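Local coordinates for protein peroxiredoxin (Clostridioides difficile, PDB 6TSB) that probably reduces peroxides through its peroxiredoxin domain and degrades chitin through the glycoside hydrolase family 18 domain described here, as a bifunctional spore coat protein, at residues V49-L54 and P89-I94; E103-A108 and T159-A164; Y285-D290 and M306-A311. One frame throughout, in Å; residues are numbered along the deposited sequence.

Contact 1: residues V49-L54 and P89-I94; sequences VDAQLL and PSLKVI
One side chain, Leu91, makes the whole contact, and its closest approach is to a carbonyl rather than to another side chain: its CD1 lies 3.8 Å from the O of Leu54. CB of Leu91 points toward the loop; CG is anti to the backbone N (chi1 178°), and the two methyls meet different residues. CD1 also comes to 4.4 Å from CB of Leu54, while CD2 meets CB of Ala51 at 4.3 Å. No hydrogen bond crosses the pair. The polar carbonyls beside this apolar patch are served by Lys88, whose NZ bonds to the O atoms of both Ala51 and Leu54. The loop is tightly wound: OD1 of Asp50 accepts from N of Gln52 at 3.1 Å (141° at the hydrogen), an Asx turn, and Leu54 N bonds to Ala51 O at 3.2 Å. It belongs to the connection between the parallel strands 37-43 and 56-64 of the TIM barrel. Leu91 rests on Val57 and Leu84 just before strand 92-98, while Leu54 packs on Val38 and Glu40 of strand 37-43. On the side of Leu53, helix 341-351 of the second subunit packs with Ala343 and bonds to the Leu53 O through Ser347 OG.

Contact 2: residues E103-A108 and T159-A164; sequences EGFSDA and TLLLTA
Apolar contact between side chains is made by Leu161 of helix 154-169 and Phe105. CB of Leu161 faces helix 105-109, and with CG anti to the backbone N (chi1 -180°) both methyls make contact there. CD2 of Leu161 comes to the edge of the Phe105 ring, near its plane, and lies 4.3 Å from CD1 of Phe105. The other methyl, CD1 of Leu161, is in van der Waals contact with a backbone oxygen, 4.2 Å from the O of Ala108. Phe118 of helix 112-128 touches both Leu161 and Ala108, closing the buried cluster. Ring stacking ties the cluster to the barrel: Phe105 stacks on Trp138, which follows strand 133-137. Trp138 belongs to the DGIDIDWE form of the DxxDxDxE signature of family 18 chitinases, and the two helices come after consecutive strands of the (beta/alpha)8 barrel, 92-98 and 133-137. No hydrogen bond crosses between the segments; several form within them or to their surroundings. Gly104, the N-cap, gives its N to OE2 of Glu103 at 3.0 Å, on the anti side of the carboxylate. In the longer helix, Thr159 O is gripped twice from opposite faces of its plane, by N and OG1 of Thr163, the latter at 2.9 Å.

Contact 3: residues Y285-D290 and M306-A311; sequences YEYRFD and MSYDDA
Tyr287, on strand 286-290 at one edge of a three-stranded antiparallel sheet, reaches Tyr308 and Asp310 in the connection that leads from the other outer strand, 303-307, into helix 311-323. The sheet belongs to the excursion between barrel strand 254-264 and helix 311-323, consistent with the small insertion domain that many family 18 chitinases carry at this point. At the start of the segment, the ring of Tyr285 meets that of Tyr279 of the second subunit. The backbones of Glu286 and Arg288, on either side of Tyr287, pair with Val299 and Tyr297 of the central strand 295-300. Tyr287 itself extends its ring with CG anti to the backbone N (chi1 179°), and its OH donates to OD2 of Asp310 at 2.6 Å. The bond uses the syn side of the carboxylate, 18° out of its plane, and ring and carboxylate are turned only 28° apart. Tyr308 crosses the Tyr287 side chain at about a right angle; Tyr308 OH lies at the edge of that ring, near its plane, 3.5 Å from CD2 of Tyr287. Asp310 has a second task: as N-cap of helix 311-323, it accepts from Ser313 N through OD1, so the phenol of Tyr287 grips the carboxylate that caps this helix. Phe289 comes next, its CE2 lying 4.5 Å from OD1 of Asp310, with that oxygen at the ring edge.

The three contacts follow in series along the glycoside hydrolase family 18 domain. Contacts 1 and 2 both belong to the barrel: strand 92-98, entered in contact 1, leads directly to helix 105-109 of contact 2, and their centres lie 28 Å apart. Contact 3 is in the small three-stranded sheet, its centre 37 Å from that of contact 1 and 54 Å from that of contact 2, which lies on the opposite side of the chain's centre. No two of them touch. Contacts 1 and 3 both meet the second subunit, whose helix 341-351 covers the loop of contact 1, consistent with a dimer in which the C-terminal parts are exchanged between the barrels.

Contact 1: residues V49-L54 and P89-I94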
loop_
_atom_site.group_PDB
_atom_site.type_symbol
_atom_site.label_atom_id
_atom_site.label_comp_id
_atom_site.label_asym_id
_atom_site.label_seq_id
_atom_site.Cartn_x
_atom_site.Cartn_y
_atom_site.Cartn_z
ATOM N N VAL A 49 6.340 -23.324 -15.136
ATOM C CA VAL A 49 7.380 -23.464 -14.089
ATOM C C VAL A 49 8.708 -22.913 -14.624
ATOM O O VAL A 49 9.081 -23.282 -15.747
ATOM C CB VAL A 49 7.485 -24.932 -13.642
ATOM C CG1 VAL A 49 8.710 -25.175 -12.788
ATOM C CG2 VAL A 49 6.218 -25.345 -12.907
ATOM N N ASP A 50 9.390 -22.091 -13.813
ATOM C CA ASP A 50 10.741 -21.538 -14.090
ATOM C C ASP A 50 11.736 -22.273 -13.196
ATOM O O ASP A 50 11.873 -21.900 -12.004
ATOM C CB ASP A 50 10.755 -20.006 -13.922
ATOM C CG ASP A 50 12.094 -19.321 -14.215
ATOM O OD1 ASP A 50 13.108 -20.031 -14.506
ATOM O OD2 ASP A 50 12.124 -18.068 -14.177
ATOM N N ALA A 51 12.424 -23.268 -13.739
ATOM C CA ALA A 51 13.425 -24.062 -12.992
ATOM C C ALA A 51 14.445 -23.165 -12.269
ATOM O O ALA A 51 15.008 -23.592 -11.232
ATOM C CB ALA A 51 14.129 -24.984 -13.945
ATOM N N GLN A 52 14.774 -22.023 -12.865
ATOM C CA GLN A 52 15.866 -21.115 -12.413
ATOM C C GLN A 52 15.536 -20.555 -11.021
ATOM O O GLN A 52 16.474 -20.272 -10.290
ATOM C CB GLN A 52 16.073 -19.979 -13.433
ATOM C CG GLN A 52 16.441 -20.452 -14.843
ATOM C CD GLN A 52 17.565 -21.457 -14.803
ATOM O OE1 GLN A 52 17.479 -22.545 -15.372
ATOM N NE2 GLN A 52 18.597 -21.135 -14.040
ATOM N N LEU A 53 14.251 -20.381 -10.690
ATOM C CA LEU A 53 13.776 -19.859 -9.384
ATOM C C LEU A 53 13.833 -20.918 -8.264
ATOM O O LEU A 53 13.888 -20.490 -7.072
ATOM C CB LEU A 53 12.337 -19.371 -9.543
ATOM C CG LEU A 53 12.112 -18.161 -10.446
ATOM C CD1 LEU A 53 10.631 -17.835 -10.481
ATOM C CD2 LEU A 53 12.910 -16.958 -9.951
ATOM N N LEU A 54 13.808 -22.215 -8.601
ATOM C CA LEU A 54 13.449 -23.330 -7.676
ATOM C C LEU A 54 14.638 -24.272 -7.472
ATOM O O LEU A 54 15.355 -24.506 -8.446
ATOM C CB LEU A 54 12.277 -24.102 -8.279
ATOM C CG LEU A 54 11.085 -23.239 -8.660
ATOM C CD1 LEU A 54 9.955 -24.098 -9.203
ATOM C CD2 LEU A 54 10.627 -22.407 -7.479
ATOM N N PRO A 89 20.214 -29.758 -14.428
ATOM C CA PRO A 89 20.322 -31.138 -13.943
ATOM C C PRO A 89 20.275 -31.287 -12.408
ATOM O O PRO A 89 20.017 -32.380 -11.930
ATOM C CB PRO A 89 21.681 -31.628 -14.473
ATOM C CG PRO A 89 22.053 -30.633 -15.548
ATOM C CD PRO A 89 21.417 -29.320 -15.148
ATOM N N SER A 90 20.523 -30.199 -11.675
ATOM C CA SER A 90 20.519 -30.158 -10.190
ATOM C C SER A 90 19.092 -29.973 -9.639
ATOM O O SER A 90 18.935 -30.026 -8.405
ATOM C CB SER A 90 21.430 -29.052 -9.709
ATOM O OG SER A 90 20.860 -27.780 -9.980
ATOM N N LEU A 91 18.098 -29.686 -10.489
ATOM C CA LEU A 91 16.693 -29.538 -10.038
ATOM C C LEU A 91 16.258 -30.890 -9.483
ATOM O O LEU A 91 16.622 -31.935 -10.080
ATOM C CB LEU A 91 15.785 -29.091 -11.185
ATOM C CG LEU A 91 14.305 -28.959 -10.849
ATOM C CD1 LEU A 91 14.043 -27.749 -9.978
ATOM C CD2 LEU A 91 13.465 -28.868 -12.109
ATOM N N LYS A 92 15.581 -30.848 -8.336
ATOM C CA LYS A 92 15.057 -32.048 -7.642
ATOM C C LYS A 92 13.592 -32.168 -8.044
ATOM O O LYS A 92 12.853 -31.154 -7.911
ATOM C CB LYS A 92 15.244 -31.945 -6.124
ATOM C CG LYS A 92 16.648 -32.267 -5.627
ATOM C CD LYS A 92 16.851 -31.945 -4.156
ATOM C CE LYS A 92 17.953 -32.750 -3.501
ATOM N NZ LYS A 92 19.267 -32.073 -3.581
ATOM N N VAL A 93 13.213 -33.343 -8.549
ATOM C CA VAL A 93 11.817 -33.626 -8.945
ATOM C C VAL A 93 11.250 -34.682 -7.991
ATOM O O VAL A 93 11.743 -35.827 -7.943
ATOM C CB VAL A 93 11.719 -34.019 -10.429
ATOM C CG1 VAL A 93 10.258 -34.128 -10.835
ATOM C CG2 VAL A 93 12.463 -33.030 -11.329
ATOM N N ILE A 94 10.194 -34.291 -7.304
ATOM C CA ILE A 94 9.560 -35.068 -6.220
ATOM C C ILE A 94 8.144 -35.333 -6.684
ATOM O O ILE A 94 7.577 -34.422 -7.313
ATOM C CB ILE A 94 9.575 -34.262 -4.905
ATOM C CG1 ILE A 94 10.960 -33.701 -4.581
ATOM C CG2 ILE A 94 9.014 -35.079 -3.741
ATOM C CD1 ILE A 94 12.030 -34.740 -4.532
#

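Contact 2: residues E103-A108 and T159-A164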
loop_
_atom_site.group_PDB
_atom_site.type_symbol
_atom_site.label_atom_id
_atom_site.label_comp_id
_atom_site.label_asym_id
_atom_site.label_seq_id
_atom_site.Cartn_x
_atom_site.Cartn_y
_atom_site.Cartn_z
ATOM N N GLU A 103 -7.859 -41.016 -0.380
ATOM C CA GLU A 103 -8.109 -42.243 0.423
ATOM C C GLU A 103 -6.966 -43.231 0.196
ATOM O O GLU A 103 -6.251 -43.080 -0.805
ATOM C CB GLU A 103 -9.458 -42.882 0.056
ATOM C CG GLU A 103 -9.801 -44.119 0.883
ATOM C CD GLU A 103 -10.000 -43.850 2.362
ATOM O OE1 GLU A 103 -11.089 -43.358 2.704
ATOM O OE2 GLU A 103 -9.061 -44.107 3.160
ATOM N N GLY A 104 -6.765 -44.122 1.167
ATOM C CA GLY A 104 -5.901 -45.303 1.050
ATOM C C GLY A 104 -4.836 -45.391 2.120
ATOM O O GLY A 104 -4.229 -46.483 2.259
ATOM N N PHE A 105 -4.497 -44.307 2.814
ATOM C CA PHE A 105 -3.237 -44.332 3.624
ATOM C C PHE A 105 -3.409 -45.165 4.903
ATOM O O PHE A 105 -2.406 -45.823 5.335
ATOM C CB PHE A 105 -2.764 -42.932 4.008
ATOM C CG PHE A 105 -1.933 -42.227 2.970
ATOM C CD1 PHE A 105 -0.638 -42.627 2.724
ATOM C CD2 PHE A 105 -2.431 -41.135 2.278
ATOM C CE1 PHE A 105 0.130 -41.971 1.780
ATOM C CE2 PHE A 105 -1.650 -40.471 1.347
ATOM C CZ PHE A 105 -0.369 -40.889 1.109
ATOM N N SER A 106 -4.576 -45.054 5.557
ATOM C CA SER A 106 -4.886 -45.753 6.837
ATOM C C SER A 106 -4.774 -47.271 6.612
ATOM O O SER A 106 -4.135 -47.948 7.448
ATOM C CB SER A 106 -6.249 -45.357 7.382
ATOM O OG SER A 106 -6.450 -45.934 8.663
ATOM N N ASP A 107 -5.323 -47.767 5.488
ATOM C CA ASP A 107 -5.189 -49.184 5.037
ATOM C C ASP A 107 -3.710 -49.486 4.761
ATOM O O ASP A 107 -3.236 -50.513 5.243
ATOM C CB ASP A 107 -6.055 -49.498 3.807
ATOM C CG ASP A 107 -7.526 -49.646 4.124
ATOM O OD1 ASP A 107 -7.875 -49.429 5.294
ATOM O OD2 ASP A 107 -8.324 -49.935 3.189
ATOM N N ALA A 108 -3.002 -48.628 4.030
ATOM C CA ALA A 108 -1.598 -48.871 3.627
ATOM C C ALA A 108 -0.711 -48.945 4.861
ATOM O O ALA A 108 0.323 -49.638 4.835
ATOM C CB ALA A 108 -1.150 -47.762 2.719
ATOM N N THR A 159 4.551 -43.616 11.411
ATOM C CA THR A 159 6.017 -43.678 11.643
ATOM C C THR A 159 6.585 -44.945 11.006
ATOM O O THR A 159 7.753 -44.933 10.497
ATOM C CB THR A 159 6.325 -43.680 13.146
ATOM O OG1 THR A 159 5.619 -42.594 13.752
ATOM C CG2 THR A 159 7.807 -43.595 13.437
ATOM N N LEU A 160 5.846 -46.047 11.128
ATOM C CA LEU A 160 6.298 -47.367 10.607
ATOM C C LEU A 160 6.197 -47.341 9.067
ATOM O O LEU A 160 7.096 -47.842 8.382
ATOM C CB LEU A 160 5.464 -48.481 11.257
ATOM C CG LEU A 160 5.613 -48.645 12.780
ATOM C CD1 LEU A 160 4.463 -49.474 13.337
ATOM C CD2 LEU A 160 6.952 -49.267 13.184
ATOM N N LEU A 161 5.181 -46.697 8.520
ATOM C CA LEU A 161 5.087 -46.546 7.050
ATOM C C LEU A 161 6.331 -45.796 6.543
ATOM O O LEU A 161 6.993 -46.272 5.615
ATOM C CB LEU A 161 3.795 -45.800 6.726
ATOM C CG LEU A 161 3.561 -45.581 5.239
ATOM C CD1 LEU A 161 3.478 -46.914 4.527
ATOM C CD2 LEU A 161 2.299 -44.765 5.011
ATOM N N LEU A 162 6.628 -44.638 7.131
ATOM C CA LEU A 162 7.783 -43.802 6.729
ATOM C C LEU A 162 9.062 -44.618 6.887
ATOM O O LEU A 162 9.909 -44.541 5.999
ATOM C CB LEU A 162 7.795 -42.526 7.578
ATOM C CG LEU A 162 6.629 -41.589 7.291
ATOM C CD1 LEU A 162 6.459 -40.559 8.389
ATOM C CD2 LEU A 162 6.823 -40.921 5.937
ATOM N N THR A 163 9.173 -45.398 7.959
ATOM C CA THR A 163 10.340 -46.277 8.215
ATOM C C THR A 163 10.463 -47.265 7.053
ATOM O O THR A 163 11.582 -47.456 6.558
ATOM C CB THR A 163 10.229 -47.025 9.557
ATOM O OG1 THR A 163 10.377 -46.057 10.590
ATOM C CG2 THR A 163 11.278 -48.104 9.768
ATOM N N ALA A 164 9.354 -47.890 6.663
ATOM C CA ALA A 164 9.307 -48.878 5.558
ATOM C C ALA A 164 9.712 -48.209 4.237
ATOM O O ALA A 164 10.538 -48.799 3.532
ATOM C CB ALA A 164 7.947 -49.523 5.484
#

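Contact 3: residues Y285-D290 and M306-A311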
loop_
_atom_site.group_PDB
_atom_site.type_symbol
_atom_site.label_atom_id
_atom_site.label_comp_id
_atom_site.label_asym_id
_atom_site.label_seq_id
_atom_site.Cartn_x
_atom_site.Cartn_y
_atom_site.Cartn_z
ATOM N N TYR A 285 -3.024 0.138 -13.886
ATOM C CA TYR A 285 -2.318 1.193 -13.110
ATOM C C TYR A 285 -1.873 0.599 -11.773
ATOM O O TYR A 285 -2.704 0.054 -11.004
ATOM C CB TYR A 285 -3.191 2.433 -12.898
ATOM C CG TYR A 285 -3.253 3.367 -14.079
ATOM C CD1 TYR A 285 -2.176 4.180 -14.395
ATOM C CD2 TYR A 285 -4.380 3.440 -14.886
ATOM C CE1 TYR A 285 -2.212 5.044 -15.478
ATOM C CE2 TYR A 285 -4.435 4.305 -15.970
ATOM C CZ TYR A 285 -3.344 5.104 -16.271
ATOM O OH TYR A 285 -3.372 5.957 -17.333
ATOM N N GLU A 286 -0.573 0.694 -11.508
ATOM C CA GLU A 286 0.046 0.108 -10.297
ATOM C C GLU A 286 0.385 1.245 -9.326
ATOM O O GLU A 286 0.948 2.269 -9.773
ATOM C CB GLU A 286 1.246 -0.744 -10.719
ATOM C CG GLU A 286 1.433 -1.988 -9.866
ATOM C CD GLU A 286 1.761 -3.262 -10.621
ATOM O OE1 GLU A 286 1.676 -3.270 -11.871
ATOM O OE2 GLU A 286 2.088 -4.250 -9.948
ATOM N N TYR A 287 0.020 1.069 -8.056
ATOM C CA TYR A 287 0.283 2.006 -6.935
ATOM C C TYR A 287 1.739 1.841 -6.475
ATOM O O TYR A 287 2.150 0.696 -6.177
ATOM C CB TYR A 287 -0.715 1.738 -5.811
ATOM C CG TYR A 287 -0.551 2.613 -4.600
ATOM C CD1 TYR A 287 0.416 2.332 -3.646
ATOM C CD2 TYR A 287 -1.365 3.720 -4.398
ATOM C CE1 TYR A 287 0.555 3.113 -2.510
ATOM C CE2 TYR A 287 -1.225 4.525 -3.276
ATOM C CZ TYR A 287 -0.261 4.221 -2.325
ATOM O OH TYR A 287 -0.107 4.993 -1.206
ATOM N N ARG A 288 2.496 2.947 -6.448
ATOM C CA ARG A 288 3.904 3.027 -5.960
ATOM C C ARG A 288 4.021 4.153 -4.921
ATOM O O ARG A 288 3.140 5.054 -4.888
ATOM C CB ARG A 288 4.868 3.283 -7.124
ATOM C CG ARG A 288 4.897 2.196 -8.188
ATOM C CD ARG A 288 5.733 1.009 -7.761
ATOM N NE ARG A 288 5.468 -0.159 -8.593
ATOM C CZ ARG A 288 6.168 -0.522 -9.666
ATOM N NH1 ARG A 288 7.206 0.193 -10.073
ATOM N NH2 ARG A 288 5.814 -1.606 -10.336
ATOM N N PHE A 289 5.068 4.114 -4.097
ATOM C CA PHE A 289 5.333 5.108 -3.017
ATOM C C PHE A 289 6.833 5.464 -2.965
ATOM O O PHE A 289 7.739 4.574 -2.903
ATOM C CB PHE A 289 4.780 4.641 -1.659
ATOM C CG PHE A 289 4.449 5.775 -0.726
ATOM C CD1 PHE A 289 5.446 6.396 0.007
ATOM C CD2 PHE A 289 3.157 6.263 -0.635
ATOM C CE1 PHE A 289 5.150 7.463 0.837
ATOM C CE2 PHE A 289 2.856 7.337 0.189
ATOM C CZ PHE A 289 3.853 7.936 0.923
ATOM N N ASP A 290 7.098 6.773 -2.988
ATOM C CA ASP A 290 8.429 7.370 -2.727
ATOM C C ASP A 290 8.483 7.674 -1.232
ATOM O O ASP A 290 7.784 8.595 -0.795
ATOM C CB ASP A 290 8.634 8.580 -3.634
ATOM C CG ASP A 290 10.075 9.009 -3.799
ATOM O OD1 ASP A 290 10.877 8.769 -2.852
ATOM O OD2 ASP A 290 10.382 9.584 -4.883
ATOM N N MET A 306 1.269 9.053 -12.779
ATOM C CA MET A 306 0.443 10.012 -11.990
ATOM C C MET A 306 1.103 10.387 -10.650
ATOM O O MET A 306 1.595 9.477 -9.952
ATOM C CB MET A 306 -0.927 9.397 -11.697
ATOM C CG MET A 306 -1.941 10.393 -11.165
ATOM S SD MET A 306 -2.316 11.682 -12.358
ATOM C CE MET A 306 -2.889 10.714 -13.756
ATOM N N SER A 307 1.059 11.681 -10.289
ATOM C CA SER A 307 1.448 12.252 -8.972
ATOM C C SER A 307 0.214 12.851 -8.281
ATOM O O SER A 307 -0.422 13.743 -8.853
ATOM C CB SER A 307 2.531 13.298 -9.140
ATOM O OG SER A 307 2.941 13.844 -7.885
ATOM N N TYR A 308 -0.096 12.416 -7.074
ATOM C CA TYR A 308 -1.246 12.937 -6.298
ATOM C C TYR A 308 -0.896 12.827 -4.818
ATOM O O TYR A 308 0.264 12.500 -4.529
ATOM C CB TYR A 308 -2.533 12.211 -6.700
ATOM C CG TYR A 308 -2.615 10.743 -6.367
ATOM C CD1 TYR A 308 -1.871 9.807 -7.070
ATOM C CD2 TYR A 308 -3.470 10.278 -5.379
ATOM C CE1 TYR A 308 -1.938 8.451 -6.770
ATOM C CE2 TYR A 308 -3.568 8.927 -5.081
ATOM C CZ TYR A 308 -2.795 8.008 -5.778
ATOM O OH TYR A 308 -2.862 6.677 -5.487
ATOM N N ASP A 309 -1.854 13.158 -3.951
ATOM C CA ASP A 309 -1.833 12.955 -2.482
ATOM C C ASP A 309 -2.988 12.006 -2.073
ATOM O O ASP A 309 -4.167 12.189 -2.517
ATOM C CB ASP A 309 -1.900 14.308 -1.761
ATOM C CG ASP A 309 -0.587 15.087 -1.787
ATOM O OD1 ASP A 309 -0.148 15.511 -2.894
ATOM O OD2 ASP A 309 0.014 15.232 -0.701
ATOM N N ASP A 310 -2.675 11.013 -1.240
ATOM C CA ASP A 310 -3.671 10.059 -0.672
ATOM C C ASP A 310 -3.676 10.278 0.838
ATOM O O ASP A 310 -3.166 11.333 1.273
ATOM C CB ASP A 310 -3.371 8.618 -1.090
ATOM C CG ASP A 310 -2.098 8.047 -0.487
ATOM O OD1 ASP A 310 -1.358 8.810 0.198
ATOM O OD2 ASP A 310 -1.850 6.839 -0.711
ATOM N N ALA A 311 -4.210 9.331 1.596
ATOM C CA ALA A 311 -4.481 9.500 3.041
ATOM C C ALA A 311 -3.165 9.571 3.844
ATOM O O ALA A 311 -3.111 10.264 4.911
ATOM C CB ALA A 311 -5.339 8.359 3.495
#